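Local coordinates for YchF GTP-binding protein (Schizosaccharomyces pombe, PDB 1NI3), which hydrolyses ATP, and GTP less efficiently, and negatively regulates the G2/M transition of the cell cycle, at residues A[12-16]-A[213-217]; A[104-110]-A[150-154]; A[154-159]-A[219-223]; A[162-167]-A[185-190]. All coordinates share one frame; numbering follows the deposited sequence.

Overall arrangement
Contacts 2, 3 and 4 follow one another along helix 140-168 and show how a long helix is held differently at successive levels. In contacts 2 and 3 it offers an acidic side chain to two consecutive backbone amides, once beside helix 107-113 and once in the loop before strand 227-232; Lys154 belongs to both. Contact 3 is buried; contacts 1, 2 and 4 are only partly so, contact 4 lying farthest from the chain's centre and pairing the helix with 179-199 through apolar side chains and one weak hydrogen bond. Contact 1 ties the loop before strand 22-27 to helix 210-217 with a single hydrogen bond from a backbone amide to an asparagine, beside an indole.

Contact 1. Residues A[12-16]-A[213-217]; sequences VQWGR and VEIIN
Gly15 and Asn217 bring their CA atoms to 5.8 Å, and Trp14 and Val213 stand opposite each other slightly farther apart, so an extended but irregular run of chain passes the final turn of helix 210-217. Val213 and Asn217 lie one helical turn apart and present the same flank to it. The backbone angles of Gly15 (phi 108°) would press any side chain against the carbonyl oxygen of Trp14, a conformation suited to glycine. Its amide N donates to Asn217 OD1 at 2.9 Å, the N-H bent to 144° and the donor lying above the amide plane rather than on a lone pair. Beside this bond, the indole of Trp14 reaches along the helix flank, with CG anti to the backbone N (chi1 174°). The edge of its six-membered ring meets Val213, CE3 lying 3.4 Å from CG2, which sits near the ring plane. The other methyl of Val213, CG1, packs against the carbonyl O of Gln13 at 3.4 Å, while Ile216 CG2 reaches Trp14 CH2 at 4.2 Å. At the far side of the indole, NE1 bonds to the carbonyl O of Ala224, and Gln13 OE1 is taken by Arg324. The contact thus docks the N-terminal segment that leads into strand 22-27 of a P-loop G domain onto the last helix of the long connection between parallel strands 118-124 and 227-232, where YchF proteins carry their helical insertion.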
loop_
_atom_site.group_PDB
_atom_site.type_symbol
_atom_site.label_atom_id
_atom_site.label_comp_id
_atom_site.label_asym_id
_atom_site.label_seq_id
_atom_site.Cartn_x
_atom_site.Cartn_y
_atom_site.Cartn_z
ATOM N N VAL A 12 2.462 -15.102 -8.963
ATOM C CA VAL A 12 1.341 -15.288 -8.019
ATOM C C VAL A 12 0.764 -13.931 -7.576
ATOM O O VAL A 12 1.500 -12.951 -7.407
ATOM C CB VAL A 12 1.755 -16.068 -6.725
ATOM C CG1 VAL A 12 0.622 -16.042 -5.701
ATOM C CG2 VAL A 12 2.094 -17.514 -7.073
ATOM N N GLN A 13 -0.555 -13.880 -7.395
ATOM C CA GLN A 13 -1.239 -12.657 -6.972
ATOM C C GLN A 13 -2.015 -12.874 -5.692
ATOM O O GLN A 13 -2.724 -13.865 -5.539
ATOM C CB GLN A 13 -2.160 -12.136 -8.076
ATOM C CG GLN A 13 -1.403 -11.278 -9.058
ATOM C CD GLN A 13 -0.600 -10.215 -8.344
ATOM O OE1 GLN A 13 -1.161 -9.290 -7.758
ATOM N NE2 GLN A 13 0.722 -10.362 -8.356
ATOM N N TRP A 14 -1.891 -11.911 -4.791
ATOM C CA TRP A 14 -2.502 -11.993 -3.482
ATOM C C TRP A 14 -3.259 -10.716 -3.122
ATOM O O TRP A 14 -2.794 -9.619 -3.402
ATOM C CB TRP A 14 -1.371 -12.265 -2.490
ATOM C CG TRP A 14 -1.737 -12.263 -1.081
ATOM C CD1 TRP A 14 -1.995 -11.182 -0.310
ATOM C CD2 TRP A 14 -1.893 -13.412 -0.244
ATOM N NE1 TRP A 14 -2.319 -11.582 0.961
ATOM C CE2 TRP A 14 -2.284 -12.955 1.025
ATOM C CE3 TRP A 14 -1.772 -14.794 -0.454
ATOM C CZ2 TRP A 14 -2.530 -13.813 2.098
ATOM C CZ3 TRP A 14 -2.012 -15.653 0.607
ATOM C CH2 TRP A 14 -2.406 -15.158 1.867
ATOM N N GLY A 15 -4.427 -10.854 -2.505
ATOM C CA GLY A 15 -5.183 -9.673 -2.142
ATOM C C GLY A 15 -6.420 -9.424 -2.981
ATOM O O GLY A 15 -6.834 -10.257 -3.789
ATOM N N ARG A 16 -7.017 -8.260 -2.779
ATOM C CA ARG A 16 -8.229 -7.882 -3.482
ATOM C C ARG A 16 -7.978 -7.560 -4.969
ATOM O O ARG A 16 -6.944 -6.999 -5.332
ATOM C CB ARG A 16 -8.847 -6.690 -2.734
ATOM C CG ARG A 16 -10.078 -6.066 -3.330
ATOM C CD ARG A 16 -11.136 -5.796 -2.247
ATOM N NE ARG A 16 -10.630 -5.086 -1.071
ATOM C CZ ARG A 16 -11.320 -4.966 0.067
ATOM N NH1 ARG A 16 -12.528 -5.507 0.175
ATOM N NH2 ARG A 16 -10.816 -4.308 1.105
ATOM N N VAL A 213 -4.469 -19.616 -1.920
ATOM C CA VAL A 213 -4.436 -18.162 -1.892
ATOM C C VAL A 213 -5.797 -17.657 -2.350
ATOM O O VAL A 213 -6.362 -16.722 -1.779
ATOM C CB VAL A 213 -3.333 -17.618 -2.825
ATOM C CG1 VAL A 213 -3.592 -16.150 -3.139
ATOM C CG2 VAL A 213 -1.975 -17.773 -2.164
ATOM N N GLU A 214 -6.314 -18.303 -3.384
ATOM C CA GLU A 214 -7.607 -17.955 -3.941
ATOM C C GLU A 214 -8.692 -18.029 -2.876
ATOM O O GLU A 214 -9.454 -17.082 -2.669
ATOM C CB GLU A 214 -7.922 -18.918 -5.072
ATOM C CG GLU A 214 -9.165 -18.610 -5.831
ATOM C CD GLU A 214 -9.389 -19.597 -6.927
ATOM O OE1 GLU A 214 -9.452 -20.804 -6.609
ATOM O OE2 GLU A 214 -9.473 -19.171 -8.101
ATOM N N ILE A 215 -8.761 -19.164 -2.198
ATOM C CA ILE A 215 -9.764 -19.338 -1.156
ATOM C C ILE A 215 -9.582 -18.275 -0.094
ATOM O O ILE A 215 -10.505 -17.534 0.212
ATOM C CB ILE A 215 -9.656 -20.720 -0.509
ATOM C CG1 ILE A 215 -10.056 -21.780 -1.538
ATOM C CG2 ILE A 215 -10.536 -20.792 0.734
ATOM C CD1 ILE A 215 -9.922 -23.189 -1.067
ATOM N N ILE A 216 -8.388 -18.185 0.462
ATOM C CA ILE A 216 -8.150 -17.189 1.483
ATOM C C ILE A 216 -8.674 -15.802 1.083
ATOM O O ILE A 216 -9.460 -15.209 1.822
ATOM C CB ILE A 216 -6.663 -17.142 1.826
ATOM C CG1 ILE A 216 -6.235 -18.513 2.361
ATOM C CG2 ILE A 216 -6.395 -16.077 2.878
ATOM C CD1 ILE A 216 -4.788 -18.610 2.765
ATOM N N ASN A 217 -8.287 -15.295 -0.086
ATOM C CA ASN A 217 -8.769 -13.972 -0.517
ATOM C C ASN A 217 -10.268 -13.767 -0.319
ATOM O O ASN A 217 -10.731 -12.652 -0.047
ATOM C CB ASN A 217 -8.430 -13.719 -1.982
ATOM C CG ASN A 217 -6.973 -13.478 -2.192
ATOM O OD1 ASN A 217 -6.320 -12.799 -1.399
ATOM N ND2 ASN A 217 -6.447 -14.002 -3.286
#

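Contact 2. Residues A[104-110]-A[150-154]; sequences GLGNAFL and ELLIK
Glu150 reaches out from helix 140-168 and presents its two carboxylate oxygens to the two backbone amides that precede helix 107-113. Leu105 N donates to Glu150 OE1 in a nearly straight bond whose modelled length is too short to be trusted. Gly106 N, at the N-cap position, donates to Glu150 OE2 at 2.8 Å and meets the syn lone pair of that oxygen. Each carboxylate oxygen therefore has its own donor, and the pair fixes the rotation of the group. A chi1 of 166° and an extended chain carry the acid across. Replaced by an alanine, Glu150 could no longer supply either acceptor, and the turn before the helix would probably shift. The Leu105 side chain lies about 6 Å from that of Lys33, a predicted nucleotide-binding residue, without touching it. One turn on, Lys154 NZ donates to Asn107 OD1 at 2.7 Å, but it is as near to ND2, with which it cannot bond, so the placing of this amide is less sure. Between the two polar contacts Leu110 fills in, its CD2 3.5 Å from Leu151 CD2 and its CD1 3.7 Å from Lys154 CG. Helix 107-113 is thereby clasped to helix 140-168, with the loop before strand 227-232 lying against the joint.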
loop_
_atom_site.group_PDB
_atom_site.type_symbol
_atom_site.label_atom_id
_atom_site.label_comp_id
_atom_site.label_asym_id
_atom_site.label_seq_id
_atom_site.Cartn_x
_atom_site.Cartn_y
_atom_site.Cartn_z
ATOM N N GLY A 104 -6.339 -3.158 22.685
ATOM C CA GLY A 104 -5.823 -2.949 21.349
ATOM C C GLY A 104 -6.467 -1.828 20.555
ATOM O O GLY A 104 -6.659 -0.718 21.047
ATOM N N LEU A 105 -6.810 -2.141 19.310
ATOM C CA LEU A 105 -7.411 -1.186 18.389
ATOM C C LEU A 105 -8.923 -1.092 18.521
ATOM O O LEU A 105 -9.508 -0.020 18.357
ATOM C CB LEU A 105 -7.054 -1.578 16.955
ATOM C CG LEU A 105 -5.562 -1.637 16.605
ATOM C CD1 LEU A 105 -5.371 -2.478 15.355
ATOM C CD2 LEU A 105 -5.001 -0.228 16.416
ATOM N N GLY A 106 -9.559 -2.223 18.796
ATOM C CA GLY A 106 -11.002 -2.220 18.930
ATOM C C GLY A 106 -11.675 -2.784 17.702
ATOM O O GLY A 106 -11.067 -2.905 16.644
ATOM N N ASN A 107 -12.950 -3.115 17.847
ATOM C CA ASN A 107 -13.735 -3.681 16.764
ATOM C C ASN A 107 -14.148 -2.641 15.745
ATOM O O ASN A 107 -14.283 -2.943 14.567
ATOM C CB ASN A 107 -14.973 -4.360 17.337
ATOM C CG ASN A 107 -15.084 -5.802 16.917
ATOM O OD1 ASN A 107 -15.310 -6.096 15.745
ATOM N ND2 ASN A 107 -14.930 -6.715 17.872
ATOM N N ALA A 108 -14.365 -1.416 16.197
ATOM C CA ALA A 108 -14.771 -0.362 15.277
ATOM C C ALA A 108 -13.602 0.007 14.368
ATOM O O ALA A 108 -13.723 0.001 13.139
ATOM C CB ALA A 108 -15.239 0.864 16.048
ATOM N N PHE A 109 -12.477 0.340 14.999
ATOM C CA PHE A 109 -11.259 0.706 14.288
ATOM C C PHE A 109 -10.999 -0.337 13.215
ATOM O O PHE A 109 -10.768 -0.015 12.058
ATOM C CB PHE A 109 -10.079 0.744 15.257
ATOM C CG PHE A 109 -8.851 1.371 14.677
ATOM C CD1 PHE A 109 -8.756 2.753 14.557
ATOM C CD2 PHE A 109 -7.803 0.585 14.217
ATOM C CE1 PHE A 109 -7.634 3.349 13.983
ATOM C CE2 PHE A 109 -6.680 1.169 13.642
ATOM C CZ PHE A 109 -6.597 2.559 13.525
ATOM N N LEU A 110 -11.041 -1.596 13.613
ATOM C CA LEU A 110 -10.835 -2.660 12.665
ATOM C C LEU A 110 -11.887 -2.702 11.570
ATOM O O LEU A 110 -11.558 -2.937 10.414
ATOM C CB LEU A 110 -10.773 -4.007 13.373
ATOM C CG LEU A 110 -9.510 -4.253 14.192
ATOM C CD1 LEU A 110 -9.588 -5.623 14.826
ATOM C CD2 LEU A 110 -8.289 -4.154 13.296
ATOM N N GLU A 150 -4.278 -9.149 18.295
ATOM C CA GLU A 150 -5.650 -8.714 18.093
ATOM C C GLU A 150 -6.048 -9.145 16.685
ATOM O O GLU A 150 -7.091 -9.773 16.502
ATOM C CB GLU A 150 -5.773 -7.190 18.261
ATOM C CG GLU A 150 -7.086 -6.610 17.743
ATOM C CD GLU A 150 -7.361 -5.202 18.257
ATOM O OE1 GLU A 150 -6.386 -4.460 18.503
ATOM O OE2 GLU A 150 -8.547 -4.828 18.412
ATOM N N LEU A 151 -5.210 -8.847 15.694
ATOM C CA LEU A 151 -5.558 -9.226 14.331
ATOM C C LEU A 151 -5.756 -10.735 14.207
ATOM O O LEU A 151 -6.756 -11.200 13.652
ATOM C CB LEU A 151 -4.498 -8.740 13.332
ATOM C CG LEU A 151 -4.298 -7.222 13.296
ATOM C CD1 LEU A 151 -3.449 -6.859 12.104
ATOM C CD2 LEU A 151 -5.641 -6.504 13.231
ATOM N N LEU A 152 -4.814 -11.501 14.740
ATOM C CA LEU A 152 -4.911 -12.954 14.684
ATOM C C LEU A 152 -6.219 -13.450 15.289
ATOM O O LEU A 152 -6.901 -14.292 14.692
ATOM C CB LEU A 152 -3.747 -13.581 15.427
ATOM C CG LEU A 152 -2.460 -13.346 14.663
ATOM C CD1 LEU A 152 -1.287 -13.782 15.506
ATOM C CD2 LEU A 152 -2.516 -14.102 13.336
ATOM N N ILE A 153 -6.583 -12.936 16.461
ATOM C CA ILE A 153 -7.823 -13.378 17.067
ATOM C C ILE A 153 -8.990 -13.160 16.124
ATOM O O ILE A 153 -9.749 -14.098 15.843
ATOM C CB ILE A 153 -8.074 -12.660 18.383
ATOM C CG1 ILE A 153 -6.942 -12.974 19.356
ATOM C CG2 ILE A 153 -9.377 -13.154 19.004
ATOM C CD1 ILE A 153 -6.837 -14.464 19.663
ATOM N N LYS A 154 -9.143 -11.935 15.634
ATOM C CA LYS A 154 -10.228 -11.660 14.701
ATOM C C LYS A 154 -10.293 -12.699 13.583
ATOM O O LYS A 154 -11.252 -13.460 13.497
ATOM C CB LYS A 154 -10.070 -10.265 14.106
ATOM C CG LYS A 154 -10.656 -9.197 14.980
ATOM C CD LYS A 154 -12.149 -9.421 15.112
ATOM C CE LYS A 154 -12.787 -8.454 16.087
ATOM N NZ LYS A 154 -14.266 -8.606 16.055
#

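Contact 3. Residues A[154-159]-A[219-223]; sequences KDAEFV and LYLLT
Asp155 of helix 140-168 grips the turn that carries the chain out of helix 210-217 toward strand 227-232, a carboxylate bridging two consecutive amides at the start of the short 3-10 segment 222-223. Leu222 N donates to Asp155 OD1 at 2.7 Å, meeting the syn lone pair of that oxygen. Thr223 N reaches Asp155 OD2 at 2.7 Å, also from the syn side but 24° out of the carboxylate plane. With CG anti to the carbonyl carbon (chi1 -67°), the acid leans across to the loop, and its flat group is fixed by one N-H on each oxygen. The site is buried, so these two donors probably do much to stabilise the negative charge. An asparagine in its place has an acceptor for just one of the two amides, and its NH2 facing the other would probably disturb the turn. Carbon packing continues the contact outward. Leu221 CD2 lies against the acid and 4.0 Å from Phe158 CD2, with Val159 CG2 a little farther off. Leu219 CD2 meets the Phe158 ring at its edge, in the ring plane, 3.8 Å from CE2. At the other end Leu222 CD1 rests 3.8 Å from Lys154 CB, on the aliphatic root of that chain. Tyr220, with positive phi, turns the chain between the two leucines that meet the phenyl ring. Leu196 of helix 179-199 touches Asp155, Val159 and Thr223, while Val113 of helix 107-113 packs on Leu222, so the loop is wedged among three helices.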
loop_
_atom_site.group_PDB
_atom_site.type_symbol
_atom_site.label_atom_id
_atom_site.label_comp_id
_atom_site.label_asym_id
_atom_site.label_seq_id
_atom_site.Cartn_x
_atom_site.Cartn_y
_atom_site.Cartn_z
ATOM N N LYS A 154 -9.143 -11.935 15.634
ATOM C CA LYS A 154 -10.228 -11.660 14.701
ATOM C C LYS A 154 -10.293 -12.699 13.583
ATOM O O LYS A 154 -11.252 -13.460 13.497
ATOM C CB LYS A 154 -10.070 -10.265 14.106
ATOM C CG LYS A 154 -10.656 -9.197 14.980
ATOM C CD LYS A 154 -12.149 -9.421 15.112
ATOM C CE LYS A 154 -12.787 -8.454 16.087
ATOM N NZ LYS A 154 -14.266 -8.606 16.055
ATOM N N ASP A 155 -9.273 -12.736 12.732
ATOM C CA ASP A 155 -9.267 -13.701 11.644
ATOM C C ASP A 155 -9.544 -15.105 12.133
ATOM O O ASP A 155 -10.231 -15.879 11.469
ATOM C CB ASP A 155 -7.938 -13.667 10.898
ATOM C CG ASP A 155 -7.736 -12.373 10.150
ATOM O OD1 ASP A 155 -8.624 -11.997 9.361
ATOM O OD2 ASP A 155 -6.691 -11.734 10.356
ATOM N N ALA A 156 -9.002 -15.429 13.301
ATOM C CA ALA A 156 -9.189 -16.741 13.899
ATOM C C ALA A 156 -10.662 -16.967 14.147
ATOM O O ALA A 156 -11.229 -17.987 13.752
ATOM C CB ALA A 156 -8.434 -16.823 15.199
ATOM N N GLU A 157 -11.286 -16.000 14.809
ATOM C CA GLU A 157 -12.708 -16.090 15.083
ATOM C C GLU A 157 -13.465 -16.162 13.764
ATOM O O GLU A 157 -14.264 -17.068 13.572
ATOM C CB GLU A 157 -13.159 -14.892 15.911
ATOM C CG GLU A 157 -12.808 -15.049 17.393
ATOM C CD GLU A 157 -12.915 -13.751 18.178
ATOM O OE1 GLU A 157 -13.800 -12.921 17.863
ATOM O OE2 GLU A 157 -12.140 -13.587 19.142
ATOM N N PHE A 158 -13.198 -15.238 12.846
ATOM C CA PHE A 158 -13.883 -15.250 11.568
ATOM C C PHE A 158 -13.837 -16.612 10.921
ATOM O O PHE A 158 -14.846 -17.126 10.469
ATOM C CB PHE A 158 -13.269 -14.244 10.609
ATOM C CG PHE A 158 -13.959 -14.201 9.283
ATOM C CD1 PHE A 158 -15.054 -13.367 9.083
ATOM C CD2 PHE A 158 -13.525 -14.998 8.229
ATOM C CE1 PHE A 158 -15.714 -13.319 7.842
ATOM C CE2 PHE A 158 -14.174 -14.963 6.983
ATOM C CZ PHE A 158 -15.275 -14.116 6.791
ATOM N N VAL A 159 -12.647 -17.188 10.862
ATOM C CA VAL A 159 -12.486 -18.501 10.260
ATOM C C VAL A 159 -13.348 -19.502 11.017
ATOM O O VAL A 159 -14.183 -20.193 10.427
ATOM C CB VAL A 159 -11.016 -18.956 10.304
ATOM C CG1 VAL A 159 -10.892 -20.378 9.796
ATOM C CG2 VAL A 159 -10.176 -18.011 9.458
ATOM N N LEU A 219 -11.831 -14.583 2.042
ATOM C CA LEU A 219 -12.121 -14.351 3.451
ATOM C C LEU A 219 -11.782 -12.944 3.926
ATOM O O LEU A 219 -12.071 -12.577 5.069
ATOM C CB LEU A 219 -11.375 -15.359 4.318
ATOM C CG LEU A 219 -11.596 -16.834 3.987
ATOM C CD1 LEU A 219 -10.767 -17.679 4.930
ATOM C CD2 LEU A 219 -13.067 -17.175 4.097
ATOM N N TYR A 220 -11.166 -12.166 3.045
ATOM C CA TYR A 220 -10.774 -10.794 3.353
ATOM C C TYR A 220 -10.194 -10.650 4.761
ATOM O O TYR A 220 -10.535 -9.722 5.506
ATOM C CB TYR A 220 -11.979 -9.866 3.162
ATOM C CG TYR A 220 -12.608 -10.033 1.806
ATOM C CD1 TYR A 220 -13.415 -11.126 1.533
ATOM C CD2 TYR A 220 -12.315 -9.152 0.760
ATOM C CE1 TYR A 220 -13.910 -11.343 0.261
ATOM C CE2 TYR A 220 -12.807 -9.368 -0.522
ATOM C CZ TYR A 220 -13.606 -10.471 -0.764
ATOM O OH TYR A 220 -14.097 -10.703 -2.026
ATOM N N LEU A 221 -9.297 -11.564 5.115
ATOM C CA LEU A 221 -8.688 -11.550 6.444
ATOM C C LEU A 221 -7.849 -10.304 6.707
ATOM O O LEU A 221 -7.195 -9.780 5.813
ATOM C CB LEU A 221 -7.819 -12.795 6.632
ATOM C CG LEU A 221 -8.544 -14.129 6.452
ATOM C CD1 LEU A 221 -7.578 -15.278 6.655
ATOM C CD2 LEU A 221 -9.690 -14.211 7.439
ATOM N N LEU A 222 -7.883 -9.837 7.945
ATOM C CA LEU A 222 -7.123 -8.670 8.338
ATOM C C LEU A 222 -5.642 -8.974 8.164
ATOM O O LEU A 222 -4.867 -8.191 7.605
ATOM C CB LEU A 222 -7.395 -8.345 9.807
ATOM C CG LEU A 222 -8.586 -7.431 10.078
ATOM C CD1 LEU A 222 -9.097 -7.640 11.485
ATOM C CD2 LEU A 222 -8.168 -5.985 9.854
ATOM N N THR A 223 -5.284 -10.158 8.638
ATOM C CA THR A 223 -3.921 -10.672 8.629
ATOM C C THR A 223 -3.398 -11.088 7.233
ATOM O O THR A 223 -2.316 -11.681 7.116
ATOM C CB THR A 223 -3.845 -11.853 9.637
ATOM O OG1 THR A 223 -2.547 -11.917 10.225
ATOM C CG2 THR A 223 -4.181 -13.174 8.969
#

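Contact 4. Residues A[162-167]-A[185-190]; sequences HLEGLR and EQAIIE
Gln186 NE2 is shared by two oxygens at the partly exposed joint between helices 140-168 and 179-199: it donates weakly to Leu166 O (3.0 Å, bent to 127°), and it is hydrogen-bonded to the hydroxyl of Thr170. The two helices form an antiparallel hairpin, part of the helical insertion that YchF proteins carry in their G domain; here the segments run 155° from each other with axes 10.1 Å apart. Gln186 spans the gap with its CG turned directly away from the backbone N (chi1 -174°) and the rest of the chain extended. Its carbonyl OE1 lies over the aliphatic start of Arg167, beside CG. Leu163 provides the main apolar plug. Its CD1 touches Ile189 CG2 at 3.4 Å, the two side chains running antiparallel to each other, and the same methyl meets Gln186 CG at 3.7 Å. CD2, the other branch, turns to the carboxylate of Glu190. Leu166 lies nearly perpendicular to Glu185, its CD1 3.9 Å from OE2, and more loosely approaches Ile189. Behind helix 179-199, Ile215 of helix 210-217 packs on Glu185, Ile188 and Ile189, backing the hairpin with a third helix. On the flank of Arg167 opposite charges lie near but do not pair, NH2 staying 4.8 Å from Glu190 OE1 while it makes a long, weak ion pair with Glu160. On the flank of His162, the imidazole turns its edge to Glu185, with OE2 near the ring plane and 4.3 Å from CE1.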
loop_
_atom_site.group_PDB
_atom_site.type_symbol
_atom_site.label_atom_id
_atom_site.label_comp_id
_atom_site.label_asym_id
_atom_site.label_seq_id
_atom_site.Cartn_x
_atom_site.Cartn_y
_atom_site.Cartn_z
ATOM N N HIS A 162 -16.895 -19.062 10.073
ATOM C CA HIS A 162 -17.066 -19.442 8.670
ATOM C C HIS A 162 -16.881 -20.949 8.504
ATOM O O HIS A 162 -17.633 -21.605 7.779
ATOM C CB HIS A 162 -16.056 -18.692 7.793
ATOM C CG HIS A 162 -16.234 -18.933 6.336
ATOM N ND1 HIS A 162 -15.877 -20.116 5.731
ATOM C CD2 HIS A 162 -16.789 -18.164 5.365
ATOM C CE1 HIS A 162 -16.207 -20.072 4.454
ATOM N NE2 HIS A 162 -16.763 -18.896 4.209
ATOM N N LEU A 163 -15.874 -21.488 9.188
ATOM C CA LEU A 163 -15.584 -22.919 9.147
ATOM C C LEU A 163 -16.771 -23.671 9.738
ATOM O O LEU A 163 -17.136 -24.749 9.270
ATOM C CB LEU A 163 -14.314 -23.221 9.943
ATOM C CG LEU A 163 -13.902 -24.685 10.035
ATOM C CD1 LEU A 163 -13.948 -25.334 8.665
ATOM C CD2 LEU A 163 -12.513 -24.777 10.631
ATOM N N GLU A 164 -17.365 -23.091 10.774
ATOM C CA GLU A 164 -18.531 -23.686 11.410
ATOM C C GLU A 164 -19.648 -23.781 10.372
ATOM O O GLU A 164 -20.390 -24.759 10.333
ATOM C CB GLU A 164 -18.985 -22.815 12.586
ATOM C CG GLU A 164 -20.500 -22.662 12.715
ATOM C CD GLU A 164 -20.911 -21.298 13.255
ATOM O OE1 GLU A 164 -20.614 -20.997 14.432
ATOM O OE2 GLU A 164 -21.531 -20.521 12.495
ATOM N N GLY A 165 -19.755 -22.758 9.529
ATOM C CA GLY A 165 -20.788 -22.738 8.507
ATOM C C GLY A 165 -20.655 -23.822 7.454
ATOM O O GLY A 165 -21.652 -24.380 6.982
ATOM N N LEU A 166 -19.417 -24.127 7.083
ATOM C CA LEU A 166 -19.157 -25.150 6.082
ATOM C C LEU A 166 -19.337 -26.563 6.620
ATOM O O LEU A 166 -19.526 -27.495 5.847
ATOM C CB LEU A 166 -17.744 -24.993 5.518
ATOM C CG LEU A 166 -17.514 -23.807 4.584
ATOM C CD1 LEU A 166 -16.052 -23.786 4.178
ATOM C CD2 LEU A 166 -18.410 -23.919 3.357
ATOM N N ARG A 167 -19.271 -26.728 7.938
ATOM C CA ARG A 167 -19.441 -28.055 8.521
ATOM C C ARG A 167 -20.894 -28.492 8.345
ATOM O O ARG A 167 -21.201 -29.687 8.281
ATOM C CB ARG A 167 -19.071 -28.045 10.004
ATOM C CG ARG A 167 -17.630 -27.645 10.271
ATOM C CD ARG A 167 -17.416 -27.344 11.750
ATOM N NE ARG A 167 -16.150 -26.655 11.987
ATOM C CZ ARG A 167 -15.833 -26.049 13.129
ATOM N NH1 ARG A 167 -16.693 -26.046 14.142
ATOM N NH2 ARG A 167 -14.657 -25.444 13.264
ATOM N N GLU A 185 -12.379 -27.493 0.294
ATOM C CA GLU A 185 -12.348 -26.116 0.774
ATOM C C GLU A 185 -12.294 -26.089 2.296
ATOM O O GLU A 185 -11.575 -25.288 2.898
ATOM C CB GLU A 185 -13.599 -25.369 0.307
ATOM C CG GLU A 185 -13.452 -23.853 0.349
ATOM C CD GLU A 185 -14.765 -23.116 0.162
ATOM O OE1 GLU A 185 -15.568 -23.547 -0.692
ATOM O OE2 GLU A 185 -14.986 -22.095 0.851
ATOM N N GLN A 186 -13.074 -26.969 2.911
ATOM C CA GLN A 186 -13.135 -27.063 4.362
ATOM C C GLN A 186 -11.793 -27.538 4.907
ATOM O O GLN A 186 -11.351 -27.089 5.961
ATOM C CB GLN A 186 -14.256 -28.028 4.773
ATOM C CG GLN A 186 -14.509 -28.101 6.273
ATOM C CD GLN A 186 -15.937 -28.508 6.612
ATOM O OE1 GLN A 186 -16.279 -28.694 7.778
ATOM N NE2 GLN A 186 -16.782 -28.625 5.593
ATOM N N ALA A 187 -11.139 -28.438 4.183
ATOM C CA ALA A 187 -9.848 -28.944 4.625
ATOM C C ALA A 187 -8.827 -27.801 4.620
ATOM O O ALA A 187 -7.941 -27.740 5.482
ATOM C CB ALA A 187 -9.382 -30.058 3.713
ATOM N N ILE A 188 -8.966 -26.899 3.649
ATOM C CA ILE A 188 -8.079 -25.756 3.502
ATOM C C ILE A 188 -8.397 -24.705 4.559
ATOM O O ILE A 188 -7.497 -24.216 5.243
ATOM C CB ILE A 188 -8.229 -25.147 2.105
ATOM C CG1 ILE A 188 -7.811 -26.189 1.070
ATOM C CG2 ILE A 188 -7.406 -23.866 1.989
ATOM C CD1 ILE A 188 -7.999 -25.765 -0.362
ATOM N N ILE A 189 -9.672 -24.352 4.692
ATOM C CA ILE A 189 -10.044 -23.376 5.697
ATOM C C ILE A 189 -9.494 -23.868 7.028
ATOM O O ILE A 189 -9.093 -23.078 7.884
ATOM C CB ILE A 189 -11.576 -23.220 5.807
ATOM C CG1 ILE A 189 -12.055 -22.113 4.874
ATOM C CG2 ILE A 189 -11.968 -22.902 7.256
ATOM C CD1 ILE A 189 -11.757 -22.354 3.440
ATOM N N GLU A 190 -9.484 -25.187 7.189
ATOM C CA GLU A 190 -8.987 -25.815 8.402
ATOM C C GLU A 190 -7.531 -25.415 8.627
ATOM O O GLU A 190 -7.149 -25.027 9.732
ATOM C CB GLU A 190 -9.091 -27.332 8.274
ATOM C CG GLU A 190 -9.248 -28.076 9.594
ATOM C CD GLU A 190 -10.549 -27.735 10.291
ATOM O OE1 GLU A 190 -10.531 -26.881 11.208
ATOM O OE2 GLU A 190 -11.592 -28.317 9.912
#